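Local coordinates for protein glucokinase (Streptomyces griseus, PDB 3VGL) that probably phosphorylates D-glucose to glucose 6-phosphate at the expense of ATP, as a zinc-containing glucokinase of the ROK family, at residues 103-107 against 143-147; 108-113 against 301-306. All blocks are in the same frame, centred on the assembly; numbering follows the deposited sequence.

Contact 1 (103-107 against 143-147). With NA (sodium ion), chain C; BGC (beta-D-glucopyranose), chain D.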
loop_
_atom_site.group_PDB
_atom_site.type_symbol
_atom_site.label_atom_id
_atom_site.label_comp_id
_atom_site.label_asym_id
_atom_site.label_seq_id
_atom_site.Cartn_x
_atom_site.Cartn_y
_atom_site.Cartn_z
ATOM N N GLU A 103 -21.149 -18.285 21.091
ATOM C CA GLU A 103 -19.856 -18.487 20.430
ATOM C C GLU A 103 -19.751 -17.447 19.320
ATOM O O GLU A 103 -20.750 -16.955 18.823
ATOM C CB GLU A 103 -19.773 -19.902 19.823
ATOM C CG GLU A 103 -19.846 -21.038 20.852
ATOM C CD GLU A 103 -18.497 -21.488 21.408
ATOM O OE1 GLU A 103 -17.460 -20.832 21.159
ATOM O OE2 GLU A 103 -18.488 -22.521 22.118
ATOM N N ASN A 104 -18.541 -17.119 18.894
ATOM C CA ASN A 104 -18.411 -16.323 17.675
ATOM C C ASN A 104 -18.984 -17.102 16.490
ATOM O O ASN A 104 -18.828 -18.328 16.402
ATOM C CB ASN A 104 -16.940 -15.950 17.468
ATOM C CG ASN A 104 -16.675 -15.417 16.083
ATOM O OD1 ASN A 104 -16.300 -16.184 15.185
ATOM N ND2 ASN A 104 -16.878 -14.116 15.886
ATOM N N ASP A 105 -19.636 -16.388 15.575
ATOM C CA ASP A 105 -20.325 -17.029 14.446
ATOM C C ASP A 105 -19.431 -17.845 13.544
ATOM O O ASP A 105 -19.843 -18.892 13.069
ATOM C CB ASP A 105 -21.128 -16.008 13.613
ATOM C CG ASP A 105 -20.260 -14.939 12.954
ATOM O OD1 ASP A 105 -19.207 -14.594 13.500
ATOM O OD2 ASP A 105 -20.654 -14.419 11.890
ATOM N N ALA A 106 -18.235 -17.345 13.258
ATOM C CA ALA A 106 -17.369 -18.070 12.364
ATOM C C ALA A 106 -16.620 -19.194 13.097
ATOM O O ALA A 106 -16.281 -20.203 12.502
ATOM C CB ALA A 106 -16.421 -17.097 11.663
ATOM N N ASN A 107 -16.405 -19.026 14.405
ATOM C CA ASN A 107 -15.933 -20.138 15.236
ATOM C C ASN A 107 -16.949 -21.275 15.134
ATOM O O ASN A 107 -16.597 -22.421 14.896
ATOM C CB ASN A 107 -15.790 -19.720 16.699
ATOM C CG ASN A 107 -14.583 -18.843 16.958
ATOM O OD1 ASN A 107 -13.833 -18.452 16.031
ATOM N ND2 ASN A 107 -14.386 -18.512 18.219
ATOM N N LYS A 143 -9.602 -29.571 17.801
ATOM C CA LYS A 143 -10.265 -28.728 18.793
ATOM C C LYS A 143 -10.417 -27.307 18.284
ATOM O O LYS A 143 -9.497 -26.764 17.680
ATOM C CB LYS A 143 -9.449 -28.663 20.075
ATOM C CG LYS A 143 -9.403 -29.968 20.878
ATOM C CD LYS A 143 -9.349 -29.665 22.359
ATOM C CE LYS A 143 -7.940 -29.623 22.885
ATOM N NZ LYS A 143 -7.911 -30.022 24.324
ATOM N N LEU A 144 -11.572 -26.709 18.563
ATOM C CA LEU A 144 -11.781 -25.281 18.296
ATOM C C LEU A 144 -10.886 -24.443 19.208
ATOM O O LEU A 144 -10.813 -24.687 20.422
ATOM C CB LEU A 144 -13.267 -24.947 18.506
ATOM C CG LEU A 144 -13.739 -23.533 18.170
ATOM C CD1 LEU A 144 -13.553 -23.191 16.682
ATOM C CD2 LEU A 144 -15.211 -23.375 18.595
ATOM N N ARG A 145 -10.178 -23.469 18.622
ATOM C CA ARG A 145 -9.269 -22.633 19.392
ATOM C C ARG A 145 -9.735 -21.183 19.437
ATOM O O ARG A 145 -9.722 -20.478 18.426
ATOM C CB ARG A 145 -7.849 -22.690 18.823
ATOM C CG ARG A 145 -7.300 -24.098 18.624
ATOM C CD ARG A 145 -7.117 -24.836 19.947
ATOM N NE ARG A 145 -6.665 -26.199 19.701
ATOM C CZ ARG A 145 -6.177 -27.007 20.641
ATOM N NH1 ARG A 145 -6.040 -26.586 21.890
ATOM N NH2 ARG A 145 -5.800 -28.236 20.320
ATOM N N ARG A 146 -10.111 -20.746 20.631
ATOM C CA ARG A 146 -10.665 -19.412 20.842
ATOM C C ARG A 146 -9.639 -18.423 21.401
ATOM O O ARG A 146 -9.912 -17.227 21.487
ATOM C CB ARG A 146 -11.905 -19.496 21.764
ATOM C CG ARG A 146 -13.008 -20.415 21.246
ATOM C CD ARG A 146 -14.011 -20.628 22.354
ATOM N NE ARG A 146 -14.986 -21.684 22.085
ATOM C CZ ARG A 146 -14.787 -22.983 22.303
ATOM N NH1 ARG A 146 -13.616 -23.427 22.770
ATOM N NH2 ARG A 146 -15.770 -23.838 22.052
ATOM N N GLY A 147 -8.464 -18.924 21.787
ATOM C CA GLY A 147 -7.400 -18.110 22.361
ATOM C C GLY A 147 -7.583 -17.794 23.837
ATOM O O GLY A 147 -8.584 -18.194 24.448
HETATM NA NA NA C . -13.983 -16.278 14.782
HETATM C C2 BGC D . -16.525 -9.697 13.097
HETATM C C3 BGC D . -16.365 -11.185 13.403
HETATM C C4 BGC D . -17.393 -12.027 12.647
HETATM C C5 BGC D . -17.323 -11.644 11.178
HETATM C C6 BGC D . -18.344 -12.411 10.332
HETATM C C1 BGC D . -16.476 -9.506 11.585
HETATM O O1 BGC D . -16.719 -8.170 11.239
HETATM O O2 BGC D . -15.393 -9.015 13.670
HETATM O O3 BGC D . -16.488 -11.420 14.771
HETATM O O4 BGC D . -17.063 -13.398 12.779
HETATM O O5 BGC D . -17.539 -10.253 10.995
HETATM O O6 BGC D . -19.666 -12.158 10.780
HETATM O O HOH W 1 -11.490 -20.153 16.261
HETATM O O HOH W 2 -13.590 -14.697 16.614
HETATM O O HOH W 3 -14.435 -14.348 13.389
#

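Contact 2 (108-113 against 301-306)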
loop_
_atom_site.group_PDB
_atom_site.type_symbol
_atom_site.label_atom_id
_atom_site.label_comp_id
_atom_site.label_asym_id
_atom_site.label_seq_id
_atom_site.Cartn_x
_atom_site.Cartn_y
_atom_site.Cartn_z
ATOM N N ALA A 108 -18.227 -20.915 15.225
ATOM C CA ALA A 108 -19.307 -21.912 15.159
ATOM C C ALA A 108 -19.363 -22.566 13.768
ATOM O O ALA A 108 -19.490 -23.796 13.650
ATOM C CB ALA A 108 -20.633 -21.277 15.543
ATOM N N ALA A 109 -19.208 -21.766 12.711
ATOM C CA ALA A 109 -19.169 -22.315 11.347
ATOM C C ALA A 109 -18.017 -23.321 11.179
ATOM O O ALA A 109 -18.206 -24.381 10.576
ATOM C CB ALA A 109 -19.054 -21.180 10.309
ATOM N N ALA A 110 -16.828 -22.974 11.687
ATOM C CA ALA A 110 -15.677 -23.880 11.637
ATOM C C ALA A 110 -16.011 -25.215 12.306
ATOM O O ALA A 110 -15.756 -26.301 11.747
ATOM C CB ALA A 110 -14.466 -23.242 12.306
ATOM N N TRP A 111 -16.580 -25.120 13.503
ATOM C CA TRP A 111 -16.981 -26.309 14.242
ATOM C C TRP A 111 -18.022 -27.135 13.456
ATOM O O TRP A 111 -17.895 -28.373 13.356
ATOM C CB TRP A 111 -17.475 -25.920 15.642
ATOM C CG TRP A 111 -17.802 -27.123 16.471
ATOM C CD1 TRP A 111 -19.047 -27.578 16.802
ATOM C CD2 TRP A 111 -16.863 -28.047 17.040
ATOM N NE1 TRP A 111 -18.939 -28.739 17.552
ATOM C CE2 TRP A 111 -17.614 -29.043 17.715
ATOM C CE3 TRP A 111 -15.460 -28.134 17.044
ATOM C CZ2 TRP A 111 -17.003 -30.111 18.397
ATOM C CZ3 TRP A 111 -14.855 -29.193 17.717
ATOM C CH2 TRP A 111 -15.634 -30.164 18.391
ATOM N N GLY A 112 -19.037 -26.473 12.895
ATOM C CA GLY A 112 -20.075 -27.178 12.104
ATOM C C GLY A 112 -19.462 -27.929 10.936
ATOM O O GLY A 112 -19.803 -29.073 10.673
ATOM N N GLU A 113 -18.536 -27.284 10.230
ATOM C CA GLU A 113 -17.882 -27.923 9.081
ATOM C C GLU A 113 -16.935 -29.034 9.502
ATOM O O GLU A 113 -16.799 -30.049 8.803
ATOM C CB GLU A 113 -17.155 -26.876 8.233
ATOM C CG GLU A 113 -18.136 -25.981 7.451
ATOM C CD GLU A 113 -18.914 -26.767 6.396
ATOM O OE1 GLU A 113 -18.300 -27.594 5.679
ATOM O OE2 GLU A 113 -20.130 -26.526 6.253
ATOM N N ALA A 301 -23.643 -23.233 8.122
ATOM C CA ALA A 301 -22.654 -23.868 8.979
ATOM C C ALA A 301 -22.657 -23.309 10.398
ATOM O O ALA A 301 -22.438 -24.037 11.358
ATOM C CB ALA A 301 -21.237 -23.744 8.359
ATOM N N GLY A 302 -22.833 -21.997 10.519
ATOM C CA GLY A 302 -22.763 -21.343 11.809
ATOM C C GLY A 302 -23.892 -21.779 12.730
ATOM O O GLY A 302 -23.667 -22.045 13.913
ATOM N N LEU A 303 -25.103 -21.872 12.193
ATOM C CA LEU A 303 -26.218 -22.268 13.062
ATOM C C LEU A 303 -26.083 -23.727 13.479
ATOM O O LEU A 303 -26.353 -24.074 14.626
ATOM C CB LEU A 303 -27.592 -21.931 12.471
ATOM C CG LEU A 303 -28.332 -22.743 11.426
ATOM C CD1 LEU A 303 -28.960 -24.037 12.013
ATOM C CD2 LEU A 303 -29.438 -21.900 10.821
ATOM N N VAL A 304 -25.611 -24.574 12.556
ATOM C CA VAL A 304 -25.349 -25.985 12.887
ATOM C C VAL A 304 -24.242 -26.100 13.944
ATOM O O VAL A 304 -24.390 -26.772 14.969
ATOM C CB VAL A 304 -25.012 -26.816 11.636
ATOM C CG1 VAL A 304 -24.557 -28.242 12.018
ATOM C CG2 VAL A 304 -26.237 -26.857 10.684
ATOM N N GLY A 305 -23.111 -25.430 13.708
ATOM C CA GLY A 305 -22.057 -25.481 14.678
ATOM C C GLY A 305 -22.451 -24.917 16.027
ATOM O O GLY A 305 -22.069 -25.472 17.049
ATOM N N ALA A 306 -23.195 -23.804 16.039
ATOM C CA ALA A 306 -23.639 -23.208 17.294
ATOM C C ALA A 306 -24.577 -24.137 18.073
ATOM O O ALA A 306 -24.435 -24.276 19.287
ATOM C CB ALA A 306 -24.307 -21.854 17.048
#

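Contact 1 (103-107 against 143-147)
Glu103 and Arg146 meet side-on, the carboxylate at the edge of the guanidinium with the two planes 29° apart. Arg146 NE donates to Glu103 OE1 at 2.8 Å along a nearly straight N-H; the oxygen lies in the guanidinium plane and accepts with its syn lone pair. The second bond of the salt bridge, Arg146 NH2 to Glu103 OE2 at 3.0 Å, is more bent, and its acceptor is tilted out of the guanidinium plane. With one nitrogen to each oxygen, the pair fixes the rotation of both groups. Arg146 runs extended from CG to NE, whereas Glu103 bends at chi2 (-90°), and the two chains cross at about a right angle while their flat ends stay nearly coplanar. On one face of the guanidinium, toward its rim, sits Leu144 CD2. The other leucine methyl, CD1, packs 3.6 Å from the backbone O of Asn107, close to that residue's CB, and Leu309 of the C-terminal helix touches Glu103, Leu144 and Arg146 together.

This is where the last strand of the N-terminal sheet, 100-104, passes into helix 105-116 in the actin-like ATPase fold, with the glucose pocket at the turn. Asn104 is the N-cap: its OD1 accepts from Asn107 N at 2.9 Å and, weakly, from Ala106 N. The same oxygen binds sodium at 2.4 Å, joined by Asn107 OD1, two waters and Gly136 O. Asn104 ND2 donates to glucose O4, which in turn donates its hydrogen to Asp105 OD1 at 2.6 Å, while glucose O6 donates to Asp105 OD2. The Asn107 amide stands almost upright to the Arg146 guanidinium, planes 81° apart, with ND2 3.8 Å from Arg146 CG. A water bridges the two segments, donating to Arg145 O and more weakly to Asn107 OD1.

Contact 2 (108-113 against 301-306)
Two helices of the actin-like ATPase fold, 105-116 and the C-terminal 301-311, cross here almost at right angles in a close glycine- and alanine-lined packing. The axes of the short segments pass 6.6 Å apart at 80°, near enough for backbone to lie directly on backbone. Gly305 sits at the heart of the crossing: its CA points a hydrogen almost straight at Ala108 O, a CA-H...O contact of 3.2 Å with 176° at the hydrogen. That oxygen also accepts the helical bond from Gly112 N, so the contact adds to a carbonyl already engaged within its own helix. The CA atoms of Gly112 and Gly305 are 3.7 Å apart, two residues without side chains set face to face.

Alanine methyls fill in around the glycines. Ala108 CB lies against Gly302 O and the backbone N of Ala306, and meets Ala306 CB at 4.0 Å; Ala109 CB packs on Ala301 CB at 3.9 Å. The flanks carry the larger side chains. Glu113 bends at chi2 (-66°) to lay its carboxylate beside the Ala301 methyl; although buried, its oxygens accept backbone N-H groups, OE1 from Ala118, just beyond its own helix, and from Gln296, OE2 from Leu297; the last two tie the helix to the loop leading into 301-311. Trp111 NE1 is hydrogen-bonded to Asp308 OD2 one turn further along the partner helix, which holds the indole at the side of the crossing; Gly305 O lies near the ring plane, 3.7 Å from the edge atom Trp111 CD1.

Overall arrangement
Both contacts use helix 105-116: contact 1 takes its N-terminal turn with the strand that precedes it, contact 2 the turns that follow. Their centres lie 9 Å apart, and they touch where Leu144 CB packs on Trp111 CE3 at 4.1 Å. Helix 301-311 also serves both, through its early residues in contact 2 and through Leu309 beside contact 1. The chemistry changes along the helix. Contact 1, only partly buried and beside the sugar and sodium sites, is joined by a salt bridge, a bridging water and leucine packing; contact 2, buried in the core and away from the annotated sites, is made chiefly by small residues and bare backbone pressed together.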